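Local coordinates for putative oxidoreductase (Gluconobacter oxydans, PDB 3WJ7), which probably acts as an NAD(P)-dependent oxidoreductase of the short-chain dehydrogenase/reductase (SDR) family, reducing carbonyl substrates, at residues Asn13-Ala21 / Ala74-Ala85; Thr22-Arg31 / Asp49-Asn57. One frame throughout, in Å; residues are numbered along the deposited sequence.

Interaction 1 (Asn13-Ala21 / Ala74-Ala85); sequences NDVTLVTGA and ALKGVKILFHVA
Val15 to Val18 pair with Val78 and Ile80 to Phe82 as neighbouring parallel strands at the heart of a Rossmann fold, the short axes of strands 15-18 and 80-83 passing 4.8 Å apart at an angle of 14°. Backbone bonds define the ladder. Val15 O accepts from Lys79 N at 2.9 Å and more weakly from Ile80 N at 3.4 Å; this double grip marks a beta bulge, past which the register moves by one residue. Regular pairing follows: Leu17 N gives to Ile80 O at 2.8 Å, Phe82 N to Leu17 O, and Thr19 N to Phe82 O.

Apolar packing occupies both faces. On the Leu17 side, Leu17 CD2 meets Leu75 CD2 at 3.7 Å, the two side chains at about a right angle, while Leu81 lies alongside with its CD1 3.8 Å from Leu17 CD2. Leu17 CB also rests against CG1 of Val78. On the other face Thr16 is split in its roles. With OG1 at chi1 -66°, CG2 is left anti to the backbone N and reaches the edge of the Phe82 ring, 3.8 Å from CD2, whereas OG1 is hydrogen-bonded to His38. Replacing Thr16 by a glycine would probably leave His38 without this hydroxyl mate and open a gap at the edge of the Phe82 ring.

Polar side-chain contacts gather where strand 15-18 leads into the glycine-rich loop. Gly20 has a positive phi (61°), which favours glycine, and its CA sits against Val84 O. Just before it, Thr19 OG1 lies in the plane of the His83 imidazole, hydrogen-bonded at 2.9 Å to ND1, and the other ring nitrogen, NE2, is hydrogen-bonded to Thr106 OG1.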
ATOM      1  N   ASN A  13      17.898 -28.145 -25.911  1.00 88.39           N
ATOM      2  CA  ASN A  13      18.433 -27.455 -27.135  1.00 84.66           C
ATOM      3  C   ASN A  13      17.321 -26.794 -27.968  1.00 80.06           C
ATOM      4  O   ASN A  13      17.576 -25.884 -28.760  1.00 76.06           O
ATOM      5  CB  ASN A  13      19.196 -28.465 -28.010  1.00 84.10           C
ATOM      6  CG  ASN A  13      20.377 -27.840 -28.739  1.00 89.15           C
ATOM      7  OD1 ASN A  13      20.677 -26.659 -28.552  1.00 86.13           O
ATOM      8  ND2 ASN A  13      21.063 -28.636 -29.568  1.00 85.21           N
ATOM      9  N   ASP A  14      16.089 -27.249 -27.742  1.00 71.36           N
ATOM     10  CA  ASP A  14      14.983 -27.084 -28.670  1.00 68.76           C
ATOM     11  C   ASP A  14      13.689 -26.868 -27.895  1.00 62.42           C
ATOM     12  O   ASP A  14      12.583 -27.022 -28.430  1.00 61.59           O
ATOM     13  CB  ASP A  14      14.874 -28.359 -29.509  1.00 72.68           C
ATOM     14  CG  ASP A  14      15.302 -29.618 -28.717  1.00 84.01           C
ATOM     15  OD1 ASP A  14      14.964 -29.721 -27.505  1.00 77.25           O
ATOM     16  OD2 ASP A  14      15.999 -30.495 -29.301  1.00 91.11           O
ATOM     17  N   VAL A  15      13.828 -26.515 -26.622  1.00 56.60           N
ATOM     18  CA  VAL A  15      12.658 -26.351 -25.758  1.00 51.25           C
ATOM     19  C   VAL A  15      12.171 -24.900 -25.751  1.00 48.65           C
ATOM     20  O   VAL A  15      12.974 -23.967 -25.715  1.00 48.59           O
ATOM     21  CB  VAL A  15      12.930 -26.831 -24.323  1.00 47.79           C
ATOM     22  CG1 VAL A  15      11.690 -26.658 -23.462  1.00 43.42           C
ATOM     23  CG2 VAL A  15      13.384 -28.277 -24.330  1.00 44.51           C
ATOM     24  N   THR A  16      10.849 -24.744 -25.846  1.00 46.95           N
ATOM     25  CA  THR A  16      10.156 -23.486 -25.651  1.00 41.97           C
ATOM     26  C   THR A  16       9.526 -23.484 -24.230  1.00 40.32           C
ATOM     27  O   THR A  16       8.699 -24.338 -23.889  1.00 36.86           O
ATOM     28  CB  THR A  16       9.152 -23.322 -26.788  1.00 42.35           C
ATOM     29  OG1 THR A  16       9.888 -23.182 -27.993  1.00 44.63           O
ATOM     30  CG2 THR A  16       8.283 -22.082 -26.644  1.00 47.99           C
ATOM     31  N   LEU A  17       9.996 -22.577 -23.376  1.00 39.27           N
ATOM     32  CA  LEU A  17       9.409 -22.409 -22.027  1.00 37.74           C
ATOM     33  C   LEU A  17       8.353 -21.305 -22.062  1.00 38.11           C
ATOM     34  O   LEU A  17       8.661 -20.193 -22.480  1.00 37.48           O
ATOM     35  CB  LEU A  17      10.487 -22.071 -20.983  1.00 36.07           C
ATOM     36  CG  LEU A  17      10.073 -21.678 -19.534  1.00 37.93           C
ATOM     37  CD1 LEU A  17       9.492 -22.847 -18.742  1.00 35.57           C
ATOM     38  CD2 LEU A  17      11.253 -21.114 -18.758  1.00 34.70           C
ATOM     39  N   VAL A  18       7.119 -21.597 -21.649  1.00 37.66           N
ATOM     40  CA  VAL A  18       6.130 -20.526 -21.457  1.00 36.38           C
ATOM     41  C   VAL A  18       5.755 -20.427 -20.007  1.00 36.88           C
ATOM     42  O   VAL A  18       5.603 -21.441 -19.367  1.00 43.46           O
ATOM     43  CB  VAL A  18       4.872 -20.592 -22.386  1.00 36.82           C
ATOM     44  CG1 VAL A  18       4.869 -21.764 -23.352  1.00 33.08           C
ATOM     45  CG2 VAL A  18       3.576 -20.455 -21.595  1.00 36.10           C
ATOM     46  N   THR A  19       5.671 -19.218 -19.464  1.00 35.62           N
ATOM     47  CA  THR A  19       5.249 -19.041 -18.076  1.00 35.40           C
ATOM     48  C   THR A  19       3.843 -18.534 -18.147  1.00 37.71           C
ATOM     49  O   THR A  19       3.416 -18.141 -19.226  1.00 43.52           O
ATOM     50  CB  THR A  19       6.042 -17.957 -17.351  1.00 34.30           C
ATOM     51  OG1 THR A  19       5.749 -16.684 -17.947  1.00 34.68           O
ATOM     52  CG2 THR A  19       7.527 -18.257 -17.405  1.00 33.07           C
ATOM     53  N   GLY A  20       3.129 -18.501 -17.016  1.00 35.32           N
ATOM     54  CA  GLY A  20       1.746 -18.080 -17.019  1.00 32.40           C
ATOM     55  C   GLY A  20       0.768 -18.900 -17.864  1.00 36.15           C
ATOM     56  O   GLY A  20      -0.291 -18.398 -18.241  1.00 34.55           O
ATOM     57  N   ALA A  21       1.070 -20.180 -18.102  1.00 39.48           N
ATOM     58  CA  ALA A  21       0.283 -21.003 -19.004  1.00 38.57           C
ATOM     59  C   ALA A  21      -1.089 -21.417 -18.491  1.00 41.54           C
ATOM     60  O   ALA A  21      -1.930 -21.834 -19.288  1.00 45.79           O
ATOM     61  CB  ALA A  21       1.074 -22.222 -19.407  1.00 41.99           C
ATOM     62  N   ALA A  74      14.438 -24.790 -14.588  1.00 44.96           N
ATOM     63  CA  ALA A  74      13.367 -24.720 -15.593  1.00 41.00           C
ATOM     64  C   ALA A  74      13.884 -24.225 -16.922  1.00 41.93           C
ATOM     65  O   ALA A  74      13.324 -24.563 -17.914  1.00 42.46           O
ATOM     66  CB  ALA A  74      12.250 -23.809 -15.139  1.00 40.85           C
ATOM     67  N   LEU A  75      14.935 -23.408 -16.926  1.00 39.60           N
ATOM     68  CA  LEU A  75      15.481 -22.865 -18.139  1.00 40.99           C
ATOM     69  C   LEU A  75      16.619 -23.748 -18.722  1.00 43.82           C
ATOM     70  O   LEU A  75      17.152 -23.468 -19.810  1.00 39.81           O
ATOM     71  CB  LEU A  75      15.985 -21.433 -17.893  1.00 40.96           C
ATOM     72  CG  LEU A  75      15.008 -20.283 -17.653  1.00 38.79           C
ATOM     73  CD1 LEU A  75      15.541 -19.294 -16.611  1.00 36.88           C
ATOM     74  CD2 LEU A  75      14.651 -19.586 -18.955  1.00 36.95           C
ATOM     75  N   LYS A  76      16.983 -24.829 -18.036  1.00 45.54           N
ATOM     76  CA  LYS A  76      17.961 -25.756 -18.653  1.00 47.52           C
ATOM     77  C   LYS A  76      17.466 -26.319 -19.997  1.00 44.85           C
ATOM     78  O   LYS A  76      16.361 -26.854 -20.091  1.00 46.06           O
ATOM     79  CB  LYS A  76      18.332 -26.861 -17.663  1.00 52.49           C
ATOM     80  CG  LYS A  76      19.330 -27.876 -18.172  1.00 55.31           C
ATOM     81  CD  LYS A  76      19.769 -28.739 -17.010  1.00 61.62           C
ATOM     82  CE  LYS A  76      20.081 -30.144 -17.479  1.00 67.16           C
ATOM     83  NZ  LYS A  76      20.601 -30.924 -16.326  1.00 76.11           N
ATOM     84  N   GLY A  77      18.271 -26.137 -21.043  1.00 48.99           N
ATOM     85  CA  GLY A  77      17.996 -26.664 -22.391  1.00 42.32           C
ATOM     86  C   GLY A  77      16.975 -25.865 -23.179  1.00 47.44           C
ATOM     87  O   GLY A  77      16.456 -26.346 -24.206  1.00 45.52           O
ATOM     88  N   VAL A  78      16.670 -24.648 -22.700  1.00 46.34           N
ATOM     89  CA  VAL A  78      15.599 -23.795 -23.290  1.00 41.79           C
ATOM     90  C   VAL A  78      16.120 -22.782 -24.337  1.00 41.15           C
ATOM     91  O   VAL A  78      16.966 -21.976 -24.041  1.00 41.63           O
ATOM     92  CB  VAL A  78      14.812 -23.047 -22.171  1.00 40.43           C
ATOM     93  CG1 VAL A  78      13.859 -21.999 -22.754  1.00 37.43           C
ATOM     94  CG2 VAL A  78      14.083 -24.037 -21.252  1.00 39.32           C
ATOM     95  N   LYS A  79      15.584 -22.793 -25.545  1.00 43.35           N
ATOM     96  CA  LYS A  79      16.039 -21.884 -26.582  1.00 47.62           C
ATOM     97  C   LYS A  79      15.229 -20.573 -26.591  1.00 47.21           C
ATOM     98  O   LYS A  79      15.764 -19.487 -26.927  1.00 45.47           O
ATOM     99  CB  LYS A  79      15.918 -22.605 -27.948  1.00 54.52           C
ATOM    100  CG  LYS A  79      16.108 -21.724 -29.190  1.00 61.58           C
ATOM    101  CD  LYS A  79      15.771 -22.468 -30.485  1.00 69.98           C
ATOM    102  CE  LYS A  79      16.357 -21.764 -31.715  1.00 71.64           C
ATOM    103  NZ  LYS A  79      15.419 -21.806 -32.878  1.00 70.63           N
ATOM    104  N   ILE A  80      13.934 -20.711 -26.279  1.00 41.43           N
ATOM    105  CA  ILE A  80      12.920 -19.665 -26.436  1.00 40.40           C
ATOM    106  C   ILE A  80      12.005 -19.588 -25.201  1.00 40.61           C
ATOM    107  O   ILE A  80      11.503 -20.608 -24.673  1.00 38.71           O
ATOM    108  CB  ILE A  80      12.027 -19.912 -27.661  1.00 42.17           C
ATOM    109  CG1 ILE A  80      12.810 -19.749 -28.984  1.00 44.03           C
ATOM    110  CG2 ILE A  80      10.838 -18.970 -27.678  1.00 41.40           C
ATOM    111  CD1 ILE A  80      12.251 -20.662 -30.053  1.00 40.68           C
ATOM    112  N   LEU A  81      11.807 -18.355 -24.764  1.00 36.62           N
ATOM    113  CA  LEU A  81      11.022 -18.045 -23.621  1.00 33.36           C
ATOM    114  C   LEU A  81       9.906 -17.061 -24.003  1.00 32.77           C
ATOM    115  O   LEU A  81      10.151 -15.989 -24.585  1.00 30.68           O
ATOM    116  CB  LEU A  81      11.901 -17.461 -22.527  1.00 32.10           C
ATOM    117  CG  LEU A  81      11.082 -16.880 -21.365  1.00 33.18           C
ATOM    118  CD1 LEU A  81      10.300 -17.978 -20.628  1.00 33.63           C
ATOM    119  CD2 LEU A  81      11.970 -16.119 -20.400  1.00 32.99           C
ATOM    120  N   PHE A  82       8.682 -17.485 -23.685  1.00 33.47           N
ATOM    121  CA  PHE A  82       7.487 -16.646 -23.654  1.00 34.58           C
ATOM    122  C   PHE A  82       7.141 -16.336 -22.202  1.00 33.51           C
ATOM    123  O   PHE A  82       6.718 -17.230 -21.466  1.00 36.64           O
ATOM    124  CB  PHE A  82       6.314 -17.365 -24.307  1.00 31.54           C
ATOM    125  CG  PHE A  82       6.441 -17.471 -25.765  1.00 32.74           C
ATOM    126  CD1 PHE A  82       5.816 -16.556 -26.591  1.00 35.30           C
ATOM    127  CD2 PHE A  82       7.229 -18.477 -26.336  1.00 33.50           C
ATOM    128  CE1 PHE A  82       5.939 -16.652 -27.995  1.00 37.26           C
ATOM    129  CE2 PHE A  82       7.372 -18.567 -27.716  1.00 35.06           C
ATOM    130  CZ  PHE A  82       6.719 -17.667 -28.553  1.00 35.51           C
ATOM    131  N   HIS A  83       7.313 -15.094 -21.791  1.00 30.15           N
ATOM    132  CA  HIS A  83       6.956 -14.701 -20.429  1.00 31.61           C
ATOM    133  C   HIS A  83       5.573 -14.113 -20.452  1.00 31.09           C
ATOM    134  O   HIS A  83       5.406 -13.004 -20.892  1.00 31.21           O
ATOM    135  CB  HIS A  83       7.922 -13.648 -19.867  1.00 30.14           C
ATOM    136  CG  HIS A  83       7.598 -13.237 -18.460  1.00 35.42           C
ATOM    137  ND1 HIS A  83       6.800 -14.001 -17.626  1.00 34.77           N
ATOM    138  CD2 HIS A  83       7.975 -12.155 -17.733  1.00 34.27           C
ATOM    139  CE1 HIS A  83       6.697 -13.403 -16.457  1.00 33.12           C
ATOM    140  NE2 HIS A  83       7.398 -12.282 -16.499  1.00 33.94           N
ATOM    141  N   VAL A  84       4.581 -14.852 -20.007  1.00 32.04           N
ATOM    142  CA  VAL A  84       3.249 -14.274 -19.913  1.00 36.68           C
ATOM    143  C   VAL A  84       2.817 -14.129 -18.432  1.00 39.88           C
ATOM    144  O   VAL A  84       2.969 -15.051 -17.654  1.00 43.11           O
ATOM    145  CB  VAL A  84       2.213 -15.117 -20.672  1.00 35.24           C
ATOM    146  CG1 VAL A  84       0.877 -14.361 -20.720  1.00 33.36           C
ATOM    147  CG2 VAL A  84       2.718 -15.488 -22.073  1.00 30.02           C
ATOM    148  N   ALA A  85       2.310 -12.965 -18.041  1.00 48.70           N
ATOM    149  CA  ALA A  85       1.824 -12.740 -16.653  1.00 53.72           C
ATOM    150  C   ALA A  85       0.877 -13.851 -16.181  1.00 59.61           C
ATOM    151  O   ALA A  85      -0.014 -14.266 -16.921  1.00 55.34           O
ATOM    152  CB  ALA A  85       1.131 -11.397 -16.564  1.00 54.58           C
TER

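Interaction 2 (Thr22-Arg31 / Asp49-Asn57); sequences TGFVGSAVAR and DRSNIAELN
Asn52 holds its CG between its own backbone N and carbonyl carbon (chi1 55°), which sets the amide beside Thr22 and Ser27, while Arg31 sets CG anti to its carbonyl carbon (chi1 -74°) and bends at chi3, bringing the guanidinium back along its helix to Asn52. The two meet at about a right angle: Asn52 CB lies at the guanidinium edge, in its plane, 4.0 Å from Arg31 NH2. Over one face of the same guanidinium sits Ser27 O, 3.6 Å above the plane and centred on it.

Charge pairing is looser. Arg31 NE and Glu55 OE1 form a long salt bridge of 3.6 Å, with guanidinium and carboxylate planes 80° apart, and the other carboxylate oxygen, OE2, is engaged by Arg188. Ser27 OG approaches Asn52 ND2 at 3.3 Å, but the angle is too poor for a hydrogen bond. The hydroxyl instead gives its proton to Gly23 O at 3.1 Å, and that carbonyl also accepts from Ser27 N, so two bonds grip it in the first helical turn.

Apolar contacts flank the polar group. Leu56 forks over the helix, CD1 lying 3.9 Å from Ala30 CB and CD2 4.1 Å from Arg31 CG. Toward the helix start, Thr22 CG2 touches Ile53 CD1 at 3.7 Å and also lies against the Asp49 carbonyl.

Gly23 occupies the N-cap position of helix 24-35, and Gly20, Gly23 and Gly26 spell the GxxGxxG signature of the nucleotide-binding Rossmann beta-alpha-beta unit, here bordered by the loop that follows strand 39-44.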
ATOM      1  N   THR A  22      -1.332 -21.310 -17.187  1.00 40.19           N
ATOM      2  CA  THR A  22      -2.676 -21.586 -16.625  1.00 38.51           C
ATOM      3  C   THR A  22      -3.638 -20.399 -16.809  1.00 39.57           C
ATOM      4  O   THR A  22      -4.848 -20.553 -16.684  1.00 47.13           O
ATOM      5  CB  THR A  22      -2.587 -21.957 -15.138  1.00 38.80           C
ATOM      6  OG1 THR A  22      -1.950 -20.884 -14.419  1.00 42.44           O
ATOM      7  CG2 THR A  22      -1.698 -23.180 -14.969  1.00 35.67           C
ATOM      8  N   GLY A  23      -3.115 -19.212 -17.123  1.00 36.03           N
ATOM      9  CA  GLY A  23      -3.975 -18.077 -17.399  1.00 32.40           C
ATOM     10  C   GLY A  23      -4.714 -18.118 -18.743  1.00 34.36           C
ATOM     11  O   GLY A  23      -4.554 -19.030 -19.570  1.00 33.15           O
ATOM     12  N   PHE A  24      -5.565 -17.115 -18.912  1.00 34.21           N
ATOM     13  CA  PHE A  24      -6.402 -16.925 -20.056  1.00 34.62           C
ATOM     14  C   PHE A  24      -5.526 -16.752 -21.299  1.00 35.64           C
ATOM     15  O   PHE A  24      -5.668 -17.506 -22.263  1.00 42.02           O
ATOM     16  CB  PHE A  24      -7.312 -15.714 -19.789  1.00 33.64           C
ATOM     17  CG  PHE A  24      -8.354 -15.485 -20.843  1.00 38.40           C
ATOM     18  CD1 PHE A  24      -9.078 -16.559 -21.393  1.00 35.60           C
ATOM     19  CD2 PHE A  24      -8.641 -14.166 -21.302  1.00 39.52           C
ATOM     20  CE1 PHE A  24     -10.044 -16.314 -22.396  1.00 37.82           C
ATOM     21  CE2 PHE A  24      -9.617 -13.947 -22.295  1.00 36.42           C
ATOM     22  CZ  PHE A  24     -10.316 -15.019 -22.835  1.00 34.19           C
ATOM     23  N   VAL A  25      -4.594 -15.804 -21.262  1.00 34.85           N
ATOM     24  CA  VAL A  25      -3.665 -15.598 -22.380  1.00 34.78           C
ATOM     25  C   VAL A  25      -2.540 -16.647 -22.494  1.00 34.58           C
ATOM     26  O   VAL A  25      -2.255 -17.139 -23.595  1.00 33.21           O
ATOM     27  CB  VAL A  25      -3.022 -14.205 -22.336  1.00 30.96           C
ATOM     28  CG1 VAL A  25      -1.981 -14.103 -23.442  1.00 30.20           C
ATOM     29  CG2 VAL A  25      -4.102 -13.154 -22.445  1.00 28.00           C
ATOM     30  N   GLY A  26      -1.922 -16.962 -21.364  1.00 32.75           N
ATOM     31  CA  GLY A  26      -0.869 -17.950 -21.302  1.00 35.61           C
ATOM     32  C   GLY A  26      -1.295 -19.265 -21.936  1.00 41.08           C
ATOM     33  O   GLY A  26      -0.555 -19.877 -22.758  1.00 36.46           O
ATOM     34  N   SER A  27      -2.494 -19.724 -21.603  1.00 40.63           N
ATOM     35  CA  SER A  27      -2.837 -21.015 -22.192  1.00 40.51           C
ATOM     36  C   SER A  27      -3.200 -20.904 -23.652  1.00 39.57           C
ATOM     37  O   SER A  27      -2.961 -21.831 -24.432  1.00 40.77           O
ATOM     38  CB  SER A  27      -3.879 -21.789 -21.396  1.00 39.12           C
ATOM     39  OG  SER A  27      -5.139 -21.255 -21.593  1.00 35.71           O
ATOM     40  N   ALA A  28      -3.750 -19.774 -24.057  1.00 36.06           N
ATOM     41  CA  ALA A  28      -4.071 -19.699 -25.456  1.00 34.53           C
ATOM     42  C   ALA A  28      -2.774 -19.577 -26.277  1.00 36.16           C
ATOM     43  O   ALA A  28      -2.676 -20.145 -27.364  1.00 36.79           O
ATOM     44  CB  ALA A  28      -5.030 -18.576 -25.736  1.00 33.46           C
ATOM     45  N   VAL A  29      -1.776 -18.883 -25.721  1.00 35.85           N
ATOM     46  CA  VAL A  29      -0.475 -18.773 -26.331  1.00 34.30           C
ATOM     47  C   VAL A  29       0.124 -20.185 -26.441  1.00 36.90           C
ATOM     48  O   VAL A  29       0.649 -20.576 -27.490  1.00 37.35           O
ATOM     49  CB  VAL A  29       0.429 -17.794 -25.543  1.00 32.98           C
ATOM     50  CG1 VAL A  29       1.917 -18.020 -25.855  1.00 33.96           C
ATOM     51  CG2 VAL A  29       0.079 -16.377 -25.922  1.00 31.97           C
ATOM     52  N   ALA A  30       0.006 -20.962 -25.370  1.00 36.80           N
ATOM     53  CA  ALA A  30       0.561 -22.304 -25.354  1.00 38.37           C
ATOM     54  C   ALA A  30      -0.015 -23.162 -26.484  1.00 40.33           C
ATOM     55  O   ALA A  30       0.753 -23.804 -27.200  1.00 40.91           O
ATOM     56  CB  ALA A  30       0.322 -22.971 -24.016  1.00 36.84           C
ATOM     57  N   ARG A  31      -1.343 -23.158 -26.644  1.00 39.88           N
ATOM     58  CA  ARG A  31      -2.014 -23.969 -27.671  1.00 43.20           C
ATOM     59  C   ARG A  31      -1.451 -23.633 -29.051  1.00 43.31           C
ATOM     60  O   ARG A  31      -1.131 -24.532 -29.820  1.00 43.38           O
ATOM     61  CB  ARG A  31      -3.552 -23.792 -27.661  1.00 45.59           C
ATOM     62  CG  ARG A  31      -4.267 -24.481 -26.499  1.00 48.37           C
ATOM     63  CD  ARG A  31      -5.740 -24.073 -26.368  1.00 54.15           C
ATOM     64  NE  ARG A  31      -6.085 -23.949 -24.943  1.00 66.36           N
ATOM     65  CZ  ARG A  31      -6.467 -22.827 -24.307  1.00 65.25           C
ATOM     66  NH1 ARG A  31      -6.646 -21.675 -24.942  1.00 59.83           N
ATOM     67  NH2 ARG A  31      -6.708 -22.872 -23.002  1.00 64.68           N
ATOM     68  N   ASP A  49      -3.334 -24.508 -10.670  1.00 81.26           N
ATOM     69  CA  ASP A  49      -4.344 -25.446 -11.128  1.00 81.87           C
ATOM     70  C   ASP A  49      -4.256 -25.828 -12.632  1.00 86.26           C
ATOM     71  O   ASP A  49      -4.531 -25.009 -13.524  1.00 73.93           O
ATOM     72  CB  ASP A  49      -5.718 -24.885 -10.786  1.00 90.65           C
ATOM     73  CG  ASP A  49      -6.823 -25.900 -10.971  1.00 98.85           C
ATOM     74  OD1 ASP A  49      -7.158 -26.219 -12.141  1.00100.00           O
ATOM     75  OD2 ASP A  49      -7.362 -26.362  -9.940  1.00101.78           O
ATOM     76  N   ARG A  50      -3.945 -27.102 -12.882  1.00 85.77           N
ATOM     77  CA  ARG A  50      -3.613 -27.635 -14.211  1.00 88.02           C
ATOM     78  C   ARG A  50      -4.794 -28.024 -15.112  1.00 97.79           C
ATOM     79  O   ARG A  50      -4.691 -28.968 -15.900  1.00105.14           O
ATOM     80  CB  ARG A  50      -2.671 -28.826 -14.035  1.00 86.74           C
ATOM     81  CG  ARG A  50      -1.297 -28.392 -13.563  1.00 88.17           C
ATOM     82  CD  ARG A  50      -0.739 -29.218 -12.420  1.00 80.61           C
ATOM     83  NE  ARG A  50      -0.057 -28.301 -11.504  1.00 88.47           N
ATOM     84  CZ  ARG A  50       1.064 -28.561 -10.825  1.00 89.93           C
ATOM     85  NH1 ARG A  50       1.682 -29.734 -10.932  1.00 85.38           N
ATOM     86  NH2 ARG A  50       1.579 -27.629 -10.032  1.00 86.99           N
ATOM     87  N   SER A  51      -5.888 -27.270 -15.027  1.00 98.92           N
ATOM     88  CA  SER A  51      -7.140 -27.651 -15.673  1.00 96.07           C
ATOM     89  C   SER A  51      -7.220 -27.416 -17.181  1.00 97.96           C
ATOM     90  O   SER A  51      -7.656 -28.300 -17.910  1.00 96.94           O
ATOM     91  CB  SER A  51      -8.331 -27.001 -14.972  1.00 94.19           C
ATOM     92  OG  SER A  51      -8.787 -27.846 -13.942  1.00 85.85           O
ATOM     93  N   ASN A  52      -6.858 -26.226 -17.653  1.00 99.21           N
ATOM     94  CA  ASN A  52      -6.802 -26.007 -19.111  1.00101.41           C
ATOM     95  C   ASN A  52      -5.382 -26.306 -19.652  1.00102.10           C
ATOM     96  O   ASN A  52      -4.910 -25.739 -20.660  1.00 89.53           O
ATOM     97  CB  ASN A  52      -7.365 -24.627 -19.516  1.00 95.33           C
ATOM     98  CG  ASN A  52      -6.693 -23.469 -18.792  1.00 94.25           C
ATOM     99  OD1 ASN A  52      -5.832 -23.659 -17.927  1.00 90.34           O
ATOM    100  ND2 ASN A  52      -7.082 -22.254 -19.156  1.00 92.21           N
ATOM    101  N   ILE A  53      -4.733 -27.234 -18.946  1.00102.73           N
ATOM    102  CA  ILE A  53      -3.364 -27.650 -19.197  1.00102.82           C
ATOM    103  C   ILE A  53      -3.302 -29.063 -19.753  1.00104.24           C
ATOM    104  O   ILE A  53      -2.781 -29.247 -20.842  1.00113.32           O
ATOM    105  CB  ILE A  53      -2.503 -27.587 -17.912  1.00 99.37           C
ATOM    106  CG1 ILE A  53      -1.829 -26.235 -17.777  1.00 82.06           C
ATOM    107  CG2 ILE A  53      -1.420 -28.670 -17.900  1.00107.60           C
ATOM    108  CD1 ILE A  53      -0.728 -26.279 -16.745  1.00 76.70           C
ATOM    109  N   ALA A  54      -3.818 -30.054 -19.015  1.00105.86           N
ATOM    110  CA  ALA A  54      -3.571 -31.472 -19.346  1.00105.31           C
ATOM    111  C   ALA A  54      -3.733 -31.764 -20.844  1.00101.02           C
ATOM    112  O   ALA A  54      -3.065 -32.638 -21.383  1.00103.15           O
ATOM    113  CB  ALA A  54      -4.425 -32.400 -18.494  1.00103.97           C
ATOM    114  N   GLU A  55      -4.600 -30.991 -21.500  1.00100.02           N
ATOM    115  CA  GLU A  55      -4.683 -30.881 -22.968  1.00101.47           C
ATOM    116  C   GLU A  55      -3.352 -30.883 -23.726  1.00 95.06           C
ATOM    117  O   GLU A  55      -3.278 -31.374 -24.846  1.00 99.04           O
ATOM    118  CB  GLU A  55      -5.423 -29.597 -23.346  1.00105.83           C
ATOM    119  CG  GLU A  55      -6.734 -29.816 -24.070  1.00109.33           C
ATOM    120  CD  GLU A  55      -7.380 -28.508 -24.469  1.00113.29           C
ATOM    121  OE1 GLU A  55      -6.645 -27.514 -24.690  1.00115.80           O
ATOM    122  OE2 GLU A  55      -8.625 -28.479 -24.559  1.00107.08           O
ATOM    123  N   LEU A  56      -2.318 -30.308 -23.129  1.00 89.51           N
ATOM    124  CA  LEU A  56      -1.025 -30.165 -23.789  1.00 84.68           C
ATOM    125  C   LEU A  56      -0.059 -31.234 -23.307  1.00 82.86           C
ATOM    126  O   LEU A  56       0.170 -31.382 -22.112  1.00 81.62           O
ATOM    127  CB  LEU A  56      -0.437 -28.782 -23.499  1.00 78.98           C
ATOM    128  CG  LEU A  56      -1.331 -27.546 -23.660  1.00 70.82           C
ATOM    129  CD1 LEU A  56      -0.880 -26.432 -22.729  1.00 73.40           C
ATOM    130  CD2 LEU A  56      -1.355 -27.075 -25.103  1.00 68.70           C
ATOM    131  N   ASN A  57       0.488 -32.004 -24.234  1.00 87.31           N
ATOM    132  CA  ASN A  57       1.603 -32.858 -23.881  1.00 88.45           C
ATOM    133  C   ASN A  57       2.733 -31.870 -23.665  1.00 80.09           C
ATOM    134  O   ASN A  57       3.139 -31.155 -24.589  1.00 81.46           O
ATOM    135  CB  ASN A  57       1.910 -33.944 -24.945  1.00 95.96           C
ATOM    136  CG  ASN A  57       2.144 -33.378 -26.345  1.00 96.77           C
ATOM    137  OD1 ASN A  57       1.304 -32.669 -26.900  1.00 95.36           O
ATOM    138  ND2 ASN A  57       3.288 -33.718 -26.931  1.00100.21           N
TER

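In the fold
Interactions 1 and 2, with centres 14 Å apart, are joined by the glycine-rich turn: strand 15-18 of the first runs through it into helix 24-35 of the second. The helix packs on the sheet through Phe82 CD1, 4.2 Å from Val29 CG1, and on the loop just beyond the strand through Val84 CG1, 4.0 Å from Val25 CG1 and 3.9 Å from Gly26 N. A bound mercury ion lies near the C-terminal ends of the parallel strands, about 5 Å from the Val84 side chain and about 10 Å from Gly23. In Rossmann enzymes that edge receives the dinucleotide, so both contacts probably border the coenzyme pocket, although no coenzyme is present in this crystal.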